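Local structure of DUF5624 domain-containing protein (Legionella pneumophila subsp. pneumophila, 4JX2) at residues K257-F262 and T324-R329; T293-I298 and A328-R333. The protein is of unknown function; it is a putative secreted protein of the DUF5624 family whose fold is a new combination of alpha-helices and beta-strands. All coordinates share one frame; numbering follows the deposited sequence.

Contact 1: residues K257-F262 and T324-R329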
loop_
_atom_site.group_PDB
_atom_site.type_symbol
_atom_site.label_atom_id
_atom_site.label_comp_id
_atom_site.label_asym_id
_atom_site.label_seq_id
_atom_site.Cartn_x
_atom_site.Cartn_y
_atom_site.Cartn_z
ATOM N N LYS A 257 -2.020 5.239 19.302
ATOM C CA LYS A 257 -2.055 4.155 18.335
ATOM C C LYS A 257 -2.691 4.721 17.063
ATOM O O LYS A 257 -3.892 4.961 17.063
ATOM C CB LYS A 257 -2.846 2.967 18.932
ATOM C CG LYS A 257 -2.204 2.399 20.193
ATOM C CD LYS A 257 -3.125 1.513 20.998
ATOM C CE LYS A 257 -2.349 0.761 22.055
ATOM N NZ LYS A 257 -3.241 -0.018 22.949
ATOM N N VAL A 258 -1.881 5.017 16.013
ATOM C CA VAL A 258 -2.378 5.659 14.786
ATOM C C VAL A 258 -2.540 4.637 13.659
ATOM O O VAL A 258 -1.602 3.895 13.331
ATOM C CB VAL A 258 -1.525 6.883 14.346
ATOM C CG1 VAL A 258 -2.151 7.602 13.168
ATOM C CG2 VAL A 258 -1.356 7.865 15.502
ATOM N N ILE A 259 -3.764 4.613 13.080
ATOM C CA ILE A 259 -4.175 3.777 11.952
ATOM C C ILE A 259 -4.587 4.706 10.823
ATOM O O ILE A 259 -5.460 5.569 11.009
ATOM C CB ILE A 259 -5.303 2.772 12.332
ATOM C CG1 ILE A 259 -4.748 1.634 13.215
ATOM C CG2 ILE A 259 -6.048 2.236 11.075
ATOM C CD1 ILE A 259 -5.796 0.829 13.893
ATOM N N ILE A 260 -3.953 4.527 9.657
ATOM C CA ILE A 260 -4.256 5.305 8.458
ATOM C C ILE A 260 -4.810 4.365 7.377
ATOM O O ILE A 260 -4.104 3.484 6.891
ATOM C CB ILE A 260 -3.041 6.133 7.962
ATOM C CG1 ILE A 260 -2.591 7.160 9.049
ATOM C CG2 ILE A 260 -3.368 6.808 6.622
ATOM C CD1 ILE A 260 -1.266 7.824 8.851
ATOM N N ARG A 261 -6.090 4.556 7.039
ATOM C CA ARG A 261 -6.853 3.877 5.982
ATOM C C ARG A 261 -7.639 4.993 5.271
ATOM O O ARG A 261 -8.848 4.933 5.086
ATOM C CB ARG A 261 -7.742 2.760 6.569
ATOM C CG ARG A 261 -8.385 1.862 5.520
ATOM C CD ARG A 261 -9.847 1.672 5.862
ATOM N NE ARG A 261 -10.573 0.883 4.871
ATOM C CZ ARG A 261 -11.250 1.402 3.855
ATOM N NH1 ARG A 261 -11.285 2.712 3.674
ATOM N NH2 ARG A 261 -11.896 0.612 3.010
ATOM N N PHE A 262 -6.912 6.061 4.941
ATOM C CA PHE A 262 -7.424 7.270 4.320
ATOM C C PHE A 262 -7.485 7.147 2.791
ATOM O O PHE A 262 -6.487 6.815 2.137
ATOM C CB PHE A 262 -6.544 8.443 4.724
ATOM C CG PHE A 262 -7.031 9.779 4.233
ATOM C CD1 PHE A 262 -7.933 10.527 4.985
ATOM C CD2 PHE A 262 -6.545 10.320 3.047
ATOM C CE1 PHE A 262 -8.334 11.783 4.558
ATOM C CE2 PHE A 262 -6.978 11.564 2.600
ATOM C CZ PHE A 262 -7.849 12.293 3.367
ATOM N N THR A 324 -6.428 -6.509 16.632
ATOM C CA THR A 324 -6.344 -7.216 15.355
ATOM C C THR A 324 -5.577 -6.395 14.351
ATOM O O THR A 324 -4.758 -6.959 13.615
ATOM C CB THR A 324 -7.741 -7.588 14.839
ATOM O OG1 THR A 324 -8.507 -8.160 15.904
ATOM C CG2 THR A 324 -7.705 -8.535 13.638
ATOM N N VAL A 325 -5.828 -5.078 14.305
ATOM C CA VAL A 325 -5.147 -4.212 13.349
ATOM C C VAL A 325 -3.838 -3.684 13.955
ATOM O O VAL A 325 -2.786 -4.235 13.648
ATOM C CB VAL A 325 -6.041 -3.080 12.781
ATOM C CG1 VAL A 325 -5.290 -2.280 11.731
ATOM C CG2 VAL A 325 -7.308 -3.659 12.168
ATOM N N TRP A 326 -3.903 -2.686 14.850
ATOM C CA TRP A 326 -2.732 -2.025 15.421
ATOM C C TRP A 326 -1.786 -2.984 16.169
ATOM O O TRP A 326 -0.591 -3.017 15.852
ATOM C CB TRP A 326 -3.141 -0.835 16.317
ATOM C CG TRP A 326 -1.991 0.099 16.564
ATOM C CD1 TRP A 326 -1.570 1.116 15.755
ATOM C CD2 TRP A 326 -1.011 -0.015 17.606
ATOM N NE1 TRP A 326 -0.411 1.668 16.251
ATOM C CE2 TRP A 326 -0.026 0.971 17.367
ATOM C CE3 TRP A 326 -0.857 -0.877 18.707
ATOM C CZ2 TRP A 326 1.079 1.147 18.210
ATOM C CZ3 TRP A 326 0.246 -0.705 19.533
ATOM C CH2 TRP A 326 1.187 0.306 19.293
ATOM N N GLY A 327 -2.335 -3.737 17.130
ATOM C CA GLY A 327 -1.614 -4.663 18.005
ATOM C C GLY A 327 -0.755 -5.695 17.304
ATOM O O GLY A 327 0.394 -5.900 17.695
ATOM N N ALA A 328 -1.315 -6.368 16.282
ATOM C CA ALA A 328 -0.634 -7.401 15.499
ATOM C C ALA A 328 0.599 -6.827 14.765
ATOM O O ALA A 328 1.671 -7.441 14.835
ATOM C CB ALA A 328 -1.600 -8.022 14.514
ATOM N N ARG A 329 0.470 -5.613 14.141
ATOM C CA ARG A 329 1.593 -4.964 13.441
ATOM C C ARG A 329 2.693 -4.633 14.420
ATOM O O ARG A 329 3.862 -4.908 14.146
ATOM C CB ARG A 329 1.184 -3.707 12.661
ATOM C CG ARG A 329 -0.175 -3.727 11.983
ATOM C CD ARG A 329 -0.251 -4.362 10.607
ATOM N NE ARG A 329 -0.136 -5.824 10.603
ATOM C CZ ARG A 329 -1.142 -6.672 10.809
ATOM N NH1 ARG A 329 -2.363 -6.215 11.078
ATOM N NH2 ARG A 329 -0.930 -7.985 10.768
#
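The ammonium nitrogen NZ of Lys257, whose methylenes run across the indole of Trp326, is gripped by three oxygens beyond the two segments: the backbone O of Gln74, the backbone O of Glu76 and OD1 of Asn322, an earlier residue of helix 315-339, which also carries Trp326. These hydrogen bonds anchor the far end of a chain that is extended beyond CG and passes over the indole face at about a right angle to the tryptophan side chain, CG above the centre of the ring system. The evidence for a CH-pi contact is direct: CB of Lys257 is 3.6 Å from the centroid of the five-membered ring of Trp326 and only 4° off its normal. CG follows 3.7 Å from CD2 of Trp326, and CE reaches CZ3 of the same indole at 3.9 Å. A chi1 of -162° swings CG of Trp326 away from the backbone N and sends the indole toward the start of the strand. There the carbonyl O of Val258 lies in the ring plane at the edge, 3.7 Å from CD1 of Trp326, while NE1 is hydrogen-bonded to the backbone O of Arg295. Ile259 adds the apolar part, with its CD1 3.8 Å from CG1 of Val325 and 4.0 Å from CB of Trp326. Lys257 and Ile259 thus face helix 315-339 while Val258 and Ile260 touch helix 279-286, the alternation of an inner strand of a mixed sheet packed between helices.

Contact 2: residues T293-I298 and A328-R333; sequences TDRIYI and ARHNRR. With SO4 (sulfate ion), chain P.
One face of the Tyr297 ring carries CB of Arg329, 3.6 Å from the centroid and 12° off the normal, a CH-pi contact; in plane at the ring's edge lies ND1 of His330. The imidazole of His330 likewise turns its edge to OH of Tyr297, and OD1 of Asp294 also lies near the imidazole plane, but at CE1 of His330, 3.6 Å away. On the guanidinium of Arg333, CB of Asp294 sits over one face, offset toward the rim. The phenol oxygen joins these groups: OH of Tyr297 is hydrogen-bonded to ND1 of His330 at 3.0 Å and accepts NE-H of Arg333 at 2.9 Å, the oxygen tilted 17° from the guanidinium plane. The extended chain of Arg333 comes from the direction opposite to the tyrosine side chain, and NE also makes a weak bond of 3.5 Å to O of Asp294. Facing the second subunit, Arg332 donates from NH1 and NH2 to O2 of a sulfate, probably from the crystallisation liquor, which also binds Asn267 of that subunit. Trp326, one turn earlier, stacks on His330 and meets Tyr297 edge-to-face. Helix 315-339 crosses strand 296-298, the neighbour of strand 257-262, at 114° between the short segments, their axes 10.0 Å apart.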
loop_
_atom_site.group_PDB
_atom_site.type_symbol
_atom_site.label_atom_id
_atom_site.label_comp_id
_atom_site.label_asym_id
_atom_site.label_seq_id
_atom_site.Cartn_x
_atom_site.Cartn_y
_atom_site.Cartn_z
ATOM N N THR A 293 7.268 7.209 15.097
ATOM C CA THR A 293 6.757 6.949 13.755
ATOM C C THR A 293 6.385 5.466 13.560
ATOM O O THR A 293 5.482 5.185 12.778
ATOM C CB THR A 293 7.742 7.453 12.706
ATOM O OG1 THR A 293 9.004 6.828 12.930
ATOM C CG2 THR A 293 7.911 8.968 12.764
ATOM N N ASP A 294 7.009 4.537 14.300
ATOM C CA ASP A 294 6.690 3.100 14.197
ATOM C C ASP A 294 5.321 2.761 14.821
ATOM O O ASP A 294 4.877 1.624 14.716
ATOM C CB ASP A 294 7.790 2.239 14.850
ATOM C CG ASP A 294 7.940 2.515 16.336
ATOM O OD1 ASP A 294 7.190 1.903 17.135
ATOM O OD2 ASP A 294 8.773 3.384 16.699
ATOM N N ARG A 295 4.681 3.733 15.502
ATOM C CA ARG A 295 3.366 3.578 16.130
ATOM C C ARG A 295 2.245 4.015 15.160
ATOM O O ARG A 295 1.058 3.940 15.514
ATOM C CB ARG A 295 3.321 4.369 17.443
ATOM C CG ARG A 295 4.287 3.805 18.485
ATOM C CD ARG A 295 4.107 4.417 19.849
ATOM N NE ARG A 295 2.796 4.099 20.418
ATOM C CZ ARG A 295 2.536 3.023 21.151
ATOM N NH1 ARG A 295 3.496 2.146 21.421
ATOM N NH2 ARG A 295 1.317 2.816 21.625
ATOM N N ILE A 296 2.640 4.426 13.923
ATOM C CA ILE A 296 1.787 4.871 12.820
ATOM C C ILE A 296 1.759 3.789 11.752
ATOM O O ILE A 296 2.780 3.543 11.108
ATOM C CB ILE A 296 2.278 6.231 12.242
ATOM C CG1 ILE A 296 2.352 7.327 13.331
ATOM C CG2 ILE A 296 1.402 6.668 11.066
ATOM C CD1 ILE A 296 3.317 8.424 13.057
ATOM N N TYR A 297 0.595 3.142 11.550
ATOM C CA TYR A 297 0.481 2.066 10.561
ATOM C C TYR A 297 -0.520 2.427 9.488
ATOM O O TYR A 297 -1.623 2.870 9.805
ATOM C CB TYR A 297 0.099 0.722 11.235
ATOM C CG TYR A 297 1.165 0.193 12.178
ATOM C CD1 TYR A 297 2.335 -0.385 11.687
ATOM C CD2 TYR A 297 1.021 0.299 13.558
ATOM C CE1 TYR A 297 3.333 -0.841 12.546
ATOM C CE2 TYR A 297 2.015 -0.149 14.426
ATOM C CZ TYR A 297 3.160 -0.733 13.916
ATOM O OH TYR A 297 4.148 -1.156 14.769
ATOM N N ILE A 298 -0.115 2.274 8.212
ATOM C CA ILE A 298 -0.999 2.484 7.074
ATOM C C ILE A 298 -1.549 1.109 6.768
ATOM O O ILE A 298 -0.792 0.238 6.344
ATOM C CB ILE A 298 -0.329 3.183 5.865
ATOM C CG1 ILE A 298 0.255 4.562 6.289
ATOM C CG2 ILE A 298 -1.351 3.327 4.701
ATOM C CD1 ILE A 298 1.071 5.193 5.324
ATOM N N ALA A 328 -1.315 -6.368 16.282
ATOM C CA ALA A 328 -0.634 -7.401 15.499
ATOM C C ALA A 328 0.599 -6.827 14.765
ATOM O O ALA A 328 1.671 -7.441 14.835
ATOM C CB ALA A 328 -1.600 -8.022 14.514
ATOM N N ARG A 329 0.470 -5.613 14.141
ATOM C CA ARG A 329 1.593 -4.964 13.441
ATOM C C ARG A 329 2.693 -4.633 14.420
ATOM O O ARG A 329 3.862 -4.908 14.146
ATOM C CB ARG A 329 1.184 -3.707 12.661
ATOM C CG ARG A 329 -0.175 -3.727 11.983
ATOM C CD ARG A 329 -0.251 -4.362 10.607
ATOM N NE ARG A 329 -0.136 -5.824 10.603
ATOM C CZ ARG A 329 -1.142 -6.672 10.809
ATOM N NH1 ARG A 329 -2.363 -6.215 11.078
ATOM N NH2 ARG A 329 -0.930 -7.985 10.768
ATOM N N HIS A 330 2.319 -4.113 15.588
ATOM C CA HIS A 330 3.275 -3.773 16.624
ATOM C C HIS A 330 3.935 -5.000 17.269
ATOM O O HIS A 330 5.129 -4.964 17.574
ATOM C CB HIS A 330 2.587 -2.941 17.682
ATOM C CG HIS A 330 3.529 -2.041 18.410
ATOM N ND1 HIS A 330 4.179 -0.981 17.762
ATOM C CD2 HIS A 330 3.889 -2.052 19.716
ATOM C CE1 HIS A 330 4.908 -0.393 18.695
ATOM N NE2 HIS A 330 4.757 -0.995 19.891
ATOM N N ASN A 331 3.165 -6.084 17.465
ATOM C CA ASN A 331 3.667 -7.313 18.073
ATOM C C ASN A 331 4.680 -8.010 17.176
ATOM O O ASN A 331 5.671 -8.517 17.693
ATOM C CB ASN A 331 2.532 -8.254 18.454
ATOM C CG ASN A 331 2.198 -8.193 19.926
ATOM O OD1 ASN A 331 1.205 -7.600 20.356
ATOM N ND2 ASN A 331 3.059 -8.774 20.737
ATOM N N ARG A 332 4.467 -7.983 15.844
ATOM C CA ARG A 332 5.403 -8.544 14.861
ATOM C C ARG A 332 6.788 -7.795 14.900
ATOM O O ARG A 332 7.816 -8.467 14.761
ATOM C CB ARG A 332 4.799 -8.546 13.455
ATOM C CG ARG A 332 3.871 -9.717 13.232
ATOM C CD ARG A 332 2.910 -9.443 12.103
ATOM N NE ARG A 332 3.506 -9.684 10.787
ATOM C CZ ARG A 332 3.255 -10.752 10.030
ATOM N NH1 ARG A 332 2.411 -11.688 10.448
ATOM N NH2 ARG A 332 3.832 -10.882 8.844
ATOM N N ARG A 333 6.825 -6.442 15.173
ATOM C CA ARG A 333 8.110 -5.721 15.311
ATOM C C ARG A 333 8.846 -6.228 16.513
ATOM O O ARG A 333 10.055 -6.424 16.461
ATOM C CB ARG A 333 7.949 -4.199 15.465
ATOM C CG ARG A 333 7.394 -3.429 14.288
ATOM C CD ARG A 333 7.585 -1.946 14.575
ATOM N NE ARG A 333 6.819 -1.058 13.693
ATOM C CZ ARG A 333 7.243 -0.643 12.504
ATOM N NH1 ARG A 333 8.403 -1.075 12.016
ATOM N NH2 ARG A 333 6.501 0.189 11.781
HETATM S S SO4 P . 2.266 -12.738 6.335
HETATM O O1 SO4 P . 2.485 -13.741 5.321
HETATM O O2 SO4 P . 2.328 -13.349 7.670
HETATM O O3 SO4 P . 3.312 -11.724 6.220
HETATM O O4 SO4 P . 0.937 -12.149 6.119
#

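In the fold
Both contacts set helix 315-339 against one mixed sheet, on strands 257-262 and 296-298, which are parallel neighbours; they lie about 7 Å apart, centre to centre. Contact 1 is fully buried and works by hydrocarbon packing on an indole. Contact 2, on an outermost strand of this chain's sheet, is only partly buried, and its chemistry turns polar. Each touches the second subunit: contact 1 by apolar packing of Val325 on Val268 of that subunit, contact 2 also through arginines, although the pair of Arg333 with Glu379 of that subunit is long and weak. Trp326 of contact 1 bonds and packs against residues of contact 2, and strand pairing adds a probable bond from N of Ile260 to O of Tyr297, 2.9 Å long.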